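Tlr1789 protein (Thermosynechococcus elongatus, PDB 2X8X) probably helps insert beta-barrel proteins into the cyanobacterial outer membrane as an Omp85-family protein, this chain being its N-terminal part with three POTRA domains. Local coordinates at residues 17-22 and 51-56; 41-46 and 69-74; 82-87 and 93-98; 135-140 and 145-150. All coordinates share one frame; numbering follows the deposited sequence.

In the fold
From the N terminus, interaction 1 comes first: it brings helix 17-26 against the start of strand 53-63. Interaction 2 opens before that loop is closed, at 41-46, and ends beyond it at 69-74, so the two cross; they touch through R74, bonded to A54 and D55. Together they bring both helices of the first POTRA unit to its sheet. The chain then enters the second unit, where the contacts follow in series. Interaction 3 closes a short loop between strand 81-85 and helix 92-99, and interaction 4 closes the hairpin 132-139/144-150. Interactions 3 and 4 meet where strand 81-85 pairs with 144-150, their centres about 10 Å apart.

Interaction 1 (17-22 and 51-56); sequences PELEQL and GFFADV
The backbone bond from E20 N to P17 O, 3.0 Å long, lies in the first turn of helix 17-26, and from this turn L19 reaches across to F52 and F53. The two methyls of L19 part, one to each ring. Its CD2 sits above one face of F52, 3.6 Å from the ring centroid and 15° off the normal, a CH-pi contact displaced slightly toward the rim near CG. CD1 goes to F53 instead, reaching CE1 at 3.8 Å in an oblique approach. In the POTRA fold, beta-alpha-alpha-beta-beta, this ties the first helix to the entry of the second strand, where A54 and D55 both face R74 in a classic beta bulge. One turn on, with CG anti to the backbone N (chi1 179°), L22 extends toward F52 and puts its CD2 3.5 Å from F52 CD2, the two side chains crossing at about a right angle. F52 CB rests 3.8 Å above the plane of the F53 ring, so the consecutive phenylalanines pack on each other as well as on L19. F52 is hydrogen-bonded through its backbone to Y76, while I47 and V73 also border F53.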
loop_
_atom_site.group_PDB
_atom_site.type_symbol
_atom_site.label_atom_id
_atom_site.label_comp_id
_atom_site.label_asym_id
_atom_site.label_seq_id
_atom_site.Cartn_x
_atom_site.Cartn_y
_atom_site.Cartn_z
ATOM N N PRO A 17 -28.446 -8.521 0.820
ATOM C CA PRO A 17 -29.280 -8.260 -0.375
ATOM C C PRO A 17 -28.593 -7.335 -1.397
ATOM O O PRO A 17 -28.532 -7.669 -2.591
ATOM C CB PRO A 17 -30.551 -7.609 0.193
ATOM C CG PRO A 17 -30.452 -7.746 1.707
ATOM C CD PRO A 17 -29.022 -7.951 2.057
ATOM N N GLU A 18 -28.038 -6.225 -0.911
ATOM C CA GLU A 18 -27.264 -5.293 -1.725
ATOM C C GLU A 18 -26.297 -6.009 -2.707
ATOM O O GLU A 18 -26.250 -5.709 -3.918
ATOM C CB GLU A 18 -26.530 -4.326 -0.791
ATOM N N LEU A 19 -25.578 -7.013 -2.210
ATOM C CA LEU A 19 -24.565 -7.739 -2.988
ATOM C C LEU A 19 -25.096 -8.849 -3.861
ATOM O O LEU A 19 -24.439 -9.277 -4.797
ATOM C CB LEU A 19 -23.547 -8.386 -2.066
ATOM C CG LEU A 19 -22.459 -7.517 -1.466
ATOM C CD1 LEU A 19 -21.540 -8.437 -0.597
ATOM C CD2 LEU A 19 -21.704 -6.621 -2.526
ATOM N N GLU A 20 -26.253 -9.371 -3.506
ATOM C CA GLU A 20 -26.761 -10.554 -4.170
ATOM C C GLU A 20 -27.239 -10.226 -5.581
ATOM O O GLU A 20 -27.079 -11.025 -6.497
ATOM C CB GLU A 20 -27.897 -11.187 -3.336
ATOM C CG GLU A 20 -28.370 -12.502 -3.931
ATOM C CD GLU A 20 -29.551 -13.074 -3.209
ATOM O OE1 GLU A 20 -29.785 -12.694 -2.028
ATOM O OE2 GLU A 20 -30.239 -13.913 -3.830
ATOM N N GLN A 21 -27.795 -9.040 -5.775
ATOM C CA GLN A 21 -28.119 -8.591 -7.142
ATOM C C GLN A 21 -26.822 -8.459 -7.981
ATOM O O GLN A 21 -26.768 -8.867 -9.143
ATOM C CB GLN A 21 -28.917 -7.293 -7.123
ATOM C CG GLN A 21 -30.445 -7.481 -6.740
ATOM C CD GLN A 21 -30.766 -6.956 -5.321
ATOM O OE1 GLN A 21 -29.857 -6.571 -4.571
ATOM N NE2 GLN A 21 -32.057 -6.913 -4.965
ATOM N N LEU A 22 -25.758 -7.954 -7.354
ATOM C CA LEU A 22 -24.447 -7.856 -8.025
ATOM C C LEU A 22 -23.906 -9.174 -8.562
ATOM O O LEU A 22 -23.415 -9.188 -9.683
ATOM C CB LEU A 22 -23.411 -7.205 -7.104
ATOM C CG LEU A 22 -22.014 -7.076 -7.702
ATOM C CD1 LEU A 22 -21.939 -5.906 -8.760
ATOM C CD2 LEU A 22 -21.027 -6.923 -6.545
ATOM N N GLY A 51 -14.376 -7.656 -5.959
ATOM C CA GLY A 51 -13.614 -7.145 -4.817
ATOM C C GLY A 51 -14.319 -7.250 -3.479
ATOM O O GLY A 51 -13.706 -6.922 -2.471
ATOM N N PHE A 52 -15.562 -7.733 -3.470
ATOM C CA PHE A 52 -16.323 -7.863 -2.205
ATOM C C PHE A 52 -16.187 -9.201 -1.475
ATOM O O PHE A 52 -16.749 -9.369 -0.378
ATOM C CB PHE A 52 -17.843 -7.656 -2.448
ATOM C CG PHE A 52 -18.229 -6.277 -2.882
ATOM C CD1 PHE A 52 -18.294 -5.231 -1.955
ATOM C CD2 PHE A 52 -18.549 -6.021 -4.229
ATOM C CE1 PHE A 52 -18.643 -3.944 -2.347
ATOM C CE2 PHE A 52 -18.918 -4.726 -4.658
ATOM C CZ PHE A 52 -18.990 -3.688 -3.707
ATOM N N PHE A 53 -15.498 -10.184 -2.054
ATOM C CA PHE A 53 -15.629 -11.559 -1.526
ATOM C C PHE A 53 -14.319 -12.180 -1.152
ATOM O O PHE A 53 -13.370 -12.132 -1.934
ATOM C CB PHE A 53 -16.391 -12.463 -2.535
ATOM C CG PHE A 53 -17.725 -11.897 -2.925
ATOM C CD1 PHE A 53 -18.827 -12.038 -2.089
ATOM C CD2 PHE A 53 -17.877 -11.202 -4.109
ATOM C CE1 PHE A 53 -20.066 -11.475 -2.430
ATOM C CE2 PHE A 53 -19.106 -10.651 -4.452
ATOM C CZ PHE A 53 -20.203 -10.797 -3.648
ATOM N N ALA A 54 -14.257 -12.728 0.060
ATOM C CA ALA A 54 -13.064 -13.457 0.479
ATOM C C ALA A 54 -12.948 -14.817 -0.204
ATOM O O ALA A 54 -11.834 -15.377 -0.311
ATOM C CB ALA A 54 -13.065 -13.658 2.023
ATOM N N ASP A 55 -14.080 -15.380 -0.639
ATOM C CA ASP A 55 -14.096 -16.736 -1.084
ATOM C C ASP A 55 -15.344 -16.902 -1.944
ATOM O O ASP A 55 -16.359 -16.270 -1.693
ATOM C CB ASP A 55 -14.124 -17.724 0.106
ATOM C CG ASP A 55 -13.626 -19.119 -0.296
ATOM O OD1 ASP A 55 -13.442 -19.397 -1.511
ATOM O OD2 ASP A 55 -13.430 -19.956 0.608
ATOM N N VAL A 56 -15.203 -17.655 -3.037
ATOM C CA VAL A 56 -16.293 -17.903 -4.024
ATOM C C VAL A 56 -16.155 -19.377 -4.459
ATOM O O VAL A 56 -15.056 -19.771 -4.937
ATOM C CB VAL A 56 -16.173 -16.999 -5.269
ATOM C CG1 VAL A 56 -17.422 -17.203 -6.214
ATOM C CG2 VAL A 56 -16.060 -15.483 -4.868
#

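Interaction 2 (41-46 and 69-74); sequences QQDTNA and ITFVVR
D43 and T44, neighbours on helix 37-48, meet the far end of the F71 ring from strand 66-75. The nearest atom is D43 CB, 3.6 Å from F71 CZ, approaching obliquely. T44 adds its methyl: CG2 stands at the ring edge, close to its plane, 4.1 Å from F71 CE2. Beyond CB the carboxylate of D43 turns its plane 68° from that of the ring, with OD2 3.9 Å from F71 CZ. The aspartate thus makes its closest contact through a methylene carbon, while the carboxylate, still near the ring through OD2, is held by hydrogen bonds: OD2 to T29 OG1 and OD1 to S28 N, in the segment that follows the first helix. T44 is fixed from within its own helix. With chi1 at 73°, OG1 lies between the backbone N and carbonyl carbon and bonds Q41 O at 2.9 Å, in the carbonyl plane on a lone pair; N45 N shares the same acceptor. That rotation sets CG2 toward F71. On the strand side, I69 CG2 lies 3.7 Å above one face of the ring, offset toward its rim, and V10 borders F71; I27 of a loop and I47 of helix 37-48 also touch it. A buried carboxylate beside an aromatic ring is probably tolerated because both oxygens have hydrogen-bonding partners, and the bonds from S28 and T29 would probably favour its charged form.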
loop_
_atom_site.group_PDB
_atom_site.type_symbol
_atom_site.label_atom_id
_atom_site.label_comp_id
_atom_site.label_asym_id
_atom_site.label_seq_id
_atom_site.Cartn_x
_atom_site.Cartn_y
_atom_site.Cartn_z
ATOM N N GLN A 41 -16.276 -21.859 -13.648
ATOM C CA GLN A 41 -14.984 -21.315 -13.185
ATOM C C GLN A 41 -14.825 -19.810 -13.554
ATOM O O GLN A 41 -14.544 -19.018 -12.684
ATOM C CB GLN A 41 -13.789 -22.205 -13.688
ATOM C CG GLN A 41 -12.387 -21.756 -13.201
ATOM C CD GLN A 41 -12.306 -21.558 -11.657
ATOM O OE1 GLN A 41 -12.796 -22.394 -10.887
ATOM N NE2 GLN A 41 -11.694 -20.434 -11.216
ATOM N N GLN A 42 -15.068 -19.417 -14.806
ATOM C CA GLN A 42 -15.096 -17.999 -15.196
ATOM C C GLN A 42 -16.103 -17.190 -14.435
ATOM O O GLN A 42 -15.794 -16.052 -14.100
ATOM C CB GLN A 42 -15.368 -17.789 -16.700
ATOM C CG GLN A 42 -14.292 -18.397 -17.627
ATOM C CD GLN A 42 -14.797 -18.789 -19.100
ATOM O OE1 GLN A 42 -15.970 -18.572 -19.487
ATOM N NE2 GLN A 42 -13.885 -19.363 -19.889
ATOM N N ASP A 43 -17.313 -17.731 -14.174
ATOM C CA ASP A 43 -18.299 -17.038 -13.277
ATOM C C ASP A 43 -17.769 -16.777 -11.850
ATOM O O ASP A 43 -17.996 -15.694 -11.285
ATOM C CB ASP A 43 -19.670 -17.759 -13.175
ATOM C CG ASP A 43 -20.515 -17.663 -14.482
ATOM O OD1 ASP A 43 -20.352 -16.715 -15.330
ATOM O OD2 ASP A 43 -21.373 -18.554 -14.654
ATOM N N THR A 44 -17.084 -17.750 -11.262
ATOM C CA THR A 44 -16.519 -17.513 -9.928
ATOM C C THR A 44 -15.366 -16.466 -10.009
ATOM O O THR A 44 -15.208 -15.637 -9.100
ATOM C CB THR A 44 -15.962 -18.797 -9.182
ATOM O OG1 THR A 44 -14.725 -19.229 -9.768
ATOM C CG2 THR A 44 -16.980 -19.938 -9.098
ATOM N N ASN A 45 -14.586 -16.522 -11.087
ATOM C CA ASN A 45 -13.583 -15.439 -11.320
ATOM C C ASN A 45 -14.235 -14.066 -11.388
ATOM O O ASN A 45 -13.771 -13.116 -10.778
ATOM C CB ASN A 45 -12.856 -15.616 -12.630
ATOM C CG ASN A 45 -12.001 -16.822 -12.690
ATOM O OD1 ASN A 45 -11.595 -17.228 -13.792
ATOM N ND2 ASN A 45 -11.683 -17.403 -11.561
ATOM N N ALA A 46 -15.299 -13.922 -12.171
ATOM C CA ALA A 46 -16.016 -12.613 -12.270
ATOM C C ALA A 46 -16.578 -12.107 -10.971
ATOM O O ALA A 46 -16.540 -10.905 -10.697
ATOM C CB ALA A 46 -17.146 -12.681 -13.350
ATOM N N ILE A 69 -27.302 -24.621 -9.950
ATOM C CA ILE A 69 -25.969 -24.078 -9.579
ATOM C C ILE A 69 -26.142 -23.193 -8.365
ATOM O O ILE A 69 -26.966 -22.222 -8.380
ATOM C CB ILE A 69 -25.190 -23.310 -10.735
ATOM C CG1 ILE A 69 -25.013 -24.242 -11.934
ATOM C CG2 ILE A 69 -23.786 -22.943 -10.232
ATOM C CD1 ILE A 69 -24.195 -25.480 -11.568
ATOM N N THR A 70 -25.416 -23.565 -7.297
ATOM C CA THR A 70 -25.332 -22.722 -6.137
ATOM C C THR A 70 -23.935 -22.038 -6.128
ATOM O O THR A 70 -22.876 -22.709 -6.085
ATOM C CB THR A 70 -25.589 -23.519 -4.788
ATOM O OG1 THR A 70 -26.889 -24.157 -4.835
ATOM C CG2 THR A 70 -25.561 -22.583 -3.597
ATOM N N PHE A 71 -23.960 -20.709 -6.166
ATOM C CA PHE A 71 -22.757 -19.936 -5.955
ATOM C C PHE A 71 -22.578 -19.634 -4.467
ATOM O O PHE A 71 -23.311 -18.830 -3.931
ATOM C CB PHE A 71 -22.824 -18.676 -6.803
ATOM C CG PHE A 71 -22.558 -18.948 -8.246
ATOM C CD1 PHE A 71 -23.597 -18.984 -9.183
ATOM C CD2 PHE A 71 -21.236 -19.201 -8.675
ATOM C CE1 PHE A 71 -23.298 -19.247 -10.547
ATOM C CE2 PHE A 71 -20.927 -19.464 -9.988
ATOM C CZ PHE A 71 -21.975 -19.457 -10.954
ATOM N N VAL A 72 -21.622 -20.275 -3.807
ATOM C CA VAL A 72 -21.437 -19.960 -2.368
ATOM C C VAL A 72 -20.349 -18.881 -2.220
ATOM O O VAL A 72 -19.226 -19.086 -2.638
ATOM C CB VAL A 72 -21.043 -21.200 -1.524
ATOM C CG1 VAL A 72 -21.172 -20.876 -0.004
ATOM C CG2 VAL A 72 -21.958 -22.394 -1.877
ATOM N N VAL A 73 -20.722 -17.788 -1.566
ATOM C CA VAL A 73 -19.957 -16.590 -1.509
ATOM C C VAL A 73 -19.776 -16.257 -0.026
ATOM O O VAL A 73 -20.676 -16.540 0.767
ATOM C CB VAL A 73 -20.820 -15.614 -2.265
ATOM C CG1 VAL A 73 -21.298 -14.435 -1.504
ATOM C CG2 VAL A 73 -20.333 -15.424 -3.689
ATOM N N ARG A 74 -18.588 -15.715 0.339
ATOM C CA ARG A 74 -18.219 -15.350 1.717
ATOM C C ARG A 74 -17.649 -13.924 1.554
ATOM O O ARG A 74 -16.545 -13.758 1.036
ATOM C CB ARG A 74 -17.144 -16.319 2.277
ATOM C CG ARG A 74 -16.814 -16.066 3.732
ATOM C CD ARG A 74 -15.786 -17.126 4.265
ATOM N NE ARG A 74 -14.818 -16.209 4.781
ATOM C CZ ARG A 74 -13.531 -16.114 4.491
ATOM N NH1 ARG A 74 -12.869 -17.028 3.789
ATOM N NH2 ARG A 74 -12.913 -15.090 5.021
#

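Interaction 3 (82-87 and 93-98); sequences VQVAGN and EKVNEI
V95 of helix 92-99 packs on V82 and V84 of strand 81-85, joining the first helix and the opening strand of the second POTRA unit. The two elements run roughly antiparallel, at 143°, with their axes 8.1 Å apart at closest approach. The close-packed part is made of three valines. Each methyl of V95 takes a different strand residue: CG1, anti to its own backbone N (chi1 166°), approaches V82 CG1 at 4.1 Å and lies 3.7 Å from V82 O, while CG2 meets V84 CG1 at 3.9 Å. The V82 and V95 side chains cross at about a right angle, and V84 leans across V95 at a slant. V84 swings CG1 between its backbone N and carbonyl carbon (chi1 57°), which brings that methyl to V95. On the adjoining strand, L147 touches V82 and V149 touches V84, so the patch continues into the central strand of the sheet.

Away from this patch the contact thins out. N96 lies at its rim, contributing little area near V82. Q83 points away from the helix. On the outward side of the helix, exposed E97 and partly exposed K94 form a long salt bridge, with NZ of K94 3.8 Å from OE2 of E97. At the first turn of the helix, the side-chain amide of Q92 grips the strand backbone at two points, with NE2 bonded to V82 O and OE1 to V84 N.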
loop_
_atom_site.group_PDB
_atom_site.type_symbol
_atom_site.label_atom_id
_atom_site.label_comp_id
_atom_site.label_asym_id
_atom_site.label_seq_id
_atom_site.Cartn_x
_atom_site.Cartn_y
_atom_site.Cartn_z
ATOM N N VAL A 82 -10.247 1.575 10.127
ATOM C CA VAL A 82 -8.948 1.263 9.494
ATOM C C VAL A 82 -7.944 1.922 10.429
ATOM O O VAL A 82 -8.136 3.071 10.771
ATOM C CB VAL A 82 -8.803 1.864 8.097
ATOM C CG1 VAL A 82 -7.409 1.483 7.461
ATOM C CG2 VAL A 82 -9.986 1.388 7.182
ATOM N N GLN A 83 -6.938 1.157 10.877
ATOM C CA GLN A 83 -5.903 1.626 11.825
ATOM C C GLN A 83 -4.518 1.368 11.174
ATOM O O GLN A 83 -4.353 0.505 10.293
ATOM C CB GLN A 83 -6.049 0.963 13.208
ATOM C CG GLN A 83 -6.006 -0.508 13.159
ATOM C CD GLN A 83 -6.356 -1.222 14.461
ATOM O OE1 GLN A 83 -6.977 -0.671 15.371
ATOM N NE2 GLN A 83 -5.943 -2.480 14.553
ATOM N N VAL A 84 -3.522 2.137 11.563
ATOM C CA VAL A 84 -2.255 2.001 10.895
ATOM C C VAL A 84 -1.157 1.798 11.969
ATOM O O VAL A 84 -1.237 2.363 13.070
ATOM C CB VAL A 84 -2.022 3.212 10.007
ATOM C CG1 VAL A 84 -2.082 4.447 10.847
ATOM C CG2 VAL A 84 -0.656 3.204 9.447
ATOM N N ALA A 85 -0.138 1.017 11.617
ATOM C CA ALA A 85 1.068 0.898 12.433
ATOM C C ALA A 85 2.267 1.518 11.712
ATOM O O ALA A 85 2.434 1.324 10.499
ATOM C CB ALA A 85 1.414 -0.596 12.656
ATOM N N GLY A 86 3.138 2.204 12.468
ATOM C CA GLY A 86 4.435 2.667 11.952
ATOM C C GLY A 86 4.358 4.081 11.433
ATOM O O GLY A 86 5.299 4.606 10.809
ATOM N N ASN A 87 3.238 4.715 11.689
ATOM C CA ASN A 87 2.964 6.060 11.212
ATOM C C ASN A 87 3.459 7.163 12.162
ATOM O O ASN A 87 3.427 6.972 13.371
ATOM C CB ASN A 87 1.476 6.217 11.077
ATOM C CG ASN A 87 0.743 5.938 12.373
ATOM O OD1 ASN A 87 0.929 4.887 12.991
ATOM N ND2 ASN A 87 -0.135 6.851 12.775
ATOM N N GLU A 93 -5.891 10.196 12.555
ATOM C CA GLU A 93 -7.060 10.995 12.121
ATOM C C GLU A 93 -7.160 11.189 10.594
ATOM O O GLU A 93 -8.259 11.270 10.026
ATOM C CB GLU A 93 -7.080 12.377 12.777
ATOM C CG GLU A 93 -7.432 12.391 14.276
ATOM C CD GLU A 93 -6.288 11.834 15.144
ATOM O OE1 GLU A 93 -5.091 12.195 14.910
ATOM O OE2 GLU A 93 -6.588 11.021 16.057
ATOM N N LYS A 94 -6.011 11.360 9.943
ATOM C CA LYS A 94 -5.981 11.472 8.475
ATOM C C LYS A 94 -6.400 10.149 7.813
ATOM O O LYS A 94 -7.114 10.128 6.824
ATOM C CB LYS A 94 -4.553 11.879 8.029
ATOM C CG LYS A 94 -4.365 12.028 6.551
ATOM C CD LYS A 94 -5.365 12.995 5.971
ATOM C CE LYS A 94 -5.088 13.148 4.493
ATOM N NZ LYS A 94 -5.484 14.492 4.099
ATOM N N VAL A 95 -5.914 9.038 8.363
ATOM C CA VAL A 95 -6.360 7.695 7.945
ATOM C C VAL A 95 -7.872 7.544 8.082
ATOM O O VAL A 95 -8.530 7.080 7.126
ATOM C CB VAL A 95 -5.591 6.550 8.682
ATOM C CG1 VAL A 95 -6.298 5.266 8.469
ATOM C CG2 VAL A 95 -4.157 6.434 8.166
ATOM N N ASN A 96 -8.446 8.033 9.190
ATOM C CA ASN A 96 -9.910 7.939 9.441
ATOM C C ASN A 96 -10.668 8.745 8.409
ATOM O O ASN A 96 -11.693 8.305 7.855
ATOM C CB ASN A 96 -10.334 8.444 10.844
ATOM C CG ASN A 96 -9.807 7.581 11.999
ATOM O OD1 ASN A 96 -9.692 8.057 13.156
ATOM N ND2 ASN A 96 -9.489 6.330 11.723
ATOM N N GLU A 97 -10.161 9.937 8.123
ATOM C CA GLU A 97 -10.761 10.761 7.065
ATOM C C GLU A 97 -10.679 10.121 5.646
ATOM O O GLU A 97 -11.662 10.096 4.899
ATOM C CB GLU A 97 -10.112 12.131 7.155
ATOM C CG GLU A 97 -10.218 13.045 5.964
ATOM C CD GLU A 97 -9.288 14.272 6.138
ATOM O OE1 GLU A 97 -8.728 14.465 7.273
ATOM O OE2 GLU A 97 -9.127 15.035 5.147
ATOM N N ILE A 98 -9.519 9.613 5.240
ATOM C CA ILE A 98 -9.419 8.889 3.935
ATOM C C ILE A 98 -10.443 7.751 3.760
ATOM O O ILE A 98 -11.122 7.650 2.727
ATOM C CB ILE A 98 -7.939 8.370 3.691
ATOM C CG1 ILE A 98 -7.033 9.561 3.460
ATOM C CG2 ILE A 98 -7.847 7.290 2.538
ATOM C CD1 ILE A 98 -5.544 9.194 3.692
#

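Interaction 4 (135-140 and 145-150); sequences GTPQVD and VTLQVA
Q138 and T146 form an antiparallel hydrogen-bonded pair: Q138 N gives to T146 O and T146 N to Q138 O, each at 2.9 Å and nearly straight, 164° and 165° at the hydrogen. V139 and V145 follow as a non-hydrogen-bonded pair, and Q138 O additionally receives a CA-H...O contact from V145 CA at 3.2 Å. On the face carrying V139 and V145, the two CG2 methyls stand 4.3 Å apart. Nearby, P137 packs its ring carbons against L147, CB lying 3.8 Å from L147 CD2, with V145 CG1 touching more loosely. L112 and I116 of helix 109-125 press on P137 too, and I119 of the same helix on L147. The other face is polar. T146 keeps OG1 anti to its carbonyl carbon (chi1 -59°), where it bonds a water at 2.7 Å and also Q83 NE2 of the adjoining strand; this water makes a weak link to D140 OD2. The hairpin 132-139/144-150, with 81-85 added parallel to its second strand and helices against one face, gives the mixed three-stranded sheet of a POTRA domain.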
loop_
_atom_site.group_PDB
_atom_site.type_symbol
_atom_site.label_atom_id
_atom_site.label_comp_id
_atom_site.label_asym_id
_atom_site.label_seq_id
_atom_site.Cartn_x
_atom_site.Cartn_y
_atom_site.Cartn_z
ATOM N N GLY A 135 3.305 -4.094 2.916
ATOM C CA GLY A 135 2.709 -5.348 3.370
ATOM C C GLY A 135 1.314 -5.519 2.807
ATOM O O GLY A 135 0.851 -4.718 1.974
ATOM N N THR A 136 0.649 -6.559 3.278
ATOM C CA THR A 136 -0.692 -6.897 2.878
ATOM C C THR A 136 -1.637 -6.431 4.002
ATOM O O THR A 136 -1.364 -6.736 5.179
ATOM C CB THR A 136 -0.780 -8.435 2.701
ATOM O OG1 THR A 136 0.168 -8.835 1.684
ATOM C CG2 THR A 136 -2.209 -8.880 2.251
ATOM N N PRO A 137 -2.746 -5.720 3.647
ATOM C CA PRO A 137 -3.710 -5.318 4.669
ATOM C C PRO A 137 -4.190 -6.525 5.462
ATOM O O PRO A 137 -4.350 -7.593 4.901
ATOM C CB PRO A 137 -4.877 -4.731 3.836
ATOM C CG PRO A 137 -4.192 -4.308 2.492
ATOM C CD PRO A 137 -3.208 -5.383 2.262
ATOM N N GLN A 138 -4.278 -6.375 6.772
ATOM C CA GLN A 138 -4.896 -7.359 7.610
ATOM C C GLN A 138 -6.358 -6.995 7.845
ATOM O O GLN A 138 -6.673 -5.973 8.419
ATOM C CB GLN A 138 -4.185 -7.415 8.947
ATOM C CG GLN A 138 -3.737 -8.797 9.143
ATOM C CD GLN A 138 -4.473 -9.390 10.263
ATOM O OE1 GLN A 138 -5.445 -10.163 10.085
ATOM N NE2 GLN A 138 -4.029 -9.032 11.482
ATOM N N VAL A 139 -7.222 -7.893 7.435
ATOM C CA VAL A 139 -8.672 -7.730 7.570
ATOM C C VAL A 139 -9.165 -8.675 8.689
ATOM O O VAL A 139 -9.255 -9.898 8.472
ATOM C CB VAL A 139 -9.377 -8.152 6.235
ATOM C CG1 VAL A 139 -10.880 -8.011 6.345
ATOM C CG2 VAL A 139 -8.741 -7.417 4.951
ATOM N N ASP A 140 -9.545 -8.156 9.858
ATOM C CA ASP A 140 -9.985 -9.059 10.947
ATOM C C ASP A 140 -11.443 -9.311 10.759
ATOM O O ASP A 140 -12.139 -8.456 10.174
ATOM C CB ASP A 140 -9.723 -8.475 12.318
ATOM C CG ASP A 140 -8.252 -8.626 12.715
ATOM O OD1 ASP A 140 -7.616 -9.583 12.185
ATOM O OD2 ASP A 140 -7.712 -7.807 13.513
ATOM N N VAL A 145 -9.590 -3.171 9.878
ATOM C CA VAL A 145 -8.478 -3.359 8.949
ATOM C C VAL A 145 -7.204 -2.648 9.501
ATOM O O VAL A 145 -7.248 -1.487 9.966
ATOM C CB VAL A 145 -8.848 -2.873 7.497
ATOM C CG1 VAL A 145 -7.622 -2.961 6.468
ATOM C CG2 VAL A 145 -9.979 -3.741 6.905
ATOM N N THR A 146 -6.097 -3.391 9.492
ATOM C CA THR A 146 -4.793 -2.860 9.919
ATOM C C THR A 146 -3.842 -2.814 8.719
ATOM O O THR A 146 -3.680 -3.810 8.010
ATOM C CB THR A 146 -4.138 -3.780 11.036
ATOM O OG1 THR A 146 -5.042 -3.840 12.165
ATOM C CG2 THR A 146 -2.799 -3.223 11.464
ATOM N N LEU A 147 -3.288 -1.628 8.520
ATOM C CA LEU A 147 -2.254 -1.319 7.551
ATOM C C LEU A 147 -0.908 -0.940 8.253
ATOM O O LEU A 147 -0.896 -0.478 9.412
ATOM C CB LEU A 147 -2.743 -0.091 6.776
ATOM C CG LEU A 147 -4.080 -0.181 6.091
ATOM C CD1 LEU A 147 -4.295 1.147 5.406
ATOM C CD2 LEU A 147 -3.991 -1.295 5.059
ATOM N N GLN A 148 0.202 -1.106 7.527
ATOM C CA GLN A 148 1.517 -0.666 7.965
ATOM C C GLN A 148 1.966 0.359 7.001
ATOM O O GLN A 148 1.695 0.207 5.793
ATOM C CB GLN A 148 2.498 -1.826 7.867
ATOM C CG GLN A 148 2.091 -3.036 8.693
ATOM C CD GLN A 148 3.104 -4.197 8.535
ATOM O OE1 GLN A 148 2.718 -5.289 8.154
ATOM N NE2 GLN A 148 4.376 -3.925 8.710
ATOM N N VAL A 149 2.633 1.410 7.484
ATOM C CA VAL A 149 3.411 2.297 6.624
ATOM C C VAL A 149 4.896 2.283 7.057
ATOM O O VAL A 149 5.223 1.975 8.217
ATOM C CB VAL A 149 2.901 3.696 6.662
ATOM C CG1 VAL A 149 1.445 3.765 6.111
ATOM C CG2 VAL A 149 2.945 4.150 8.092
ATOM N N ALA A 150 5.751 2.557 6.084
ATOM C CA ALA A 150 7.159 2.882 6.307
ATOM C C ALA A 150 7.304 4.250 5.706
ATOM O O ALA A 150 7.280 4.388 4.489
ATOM C CB ALA A 150 8.022 1.926 5.587
HETATM O O HOH W 1 -6.925 -5.742 11.761
#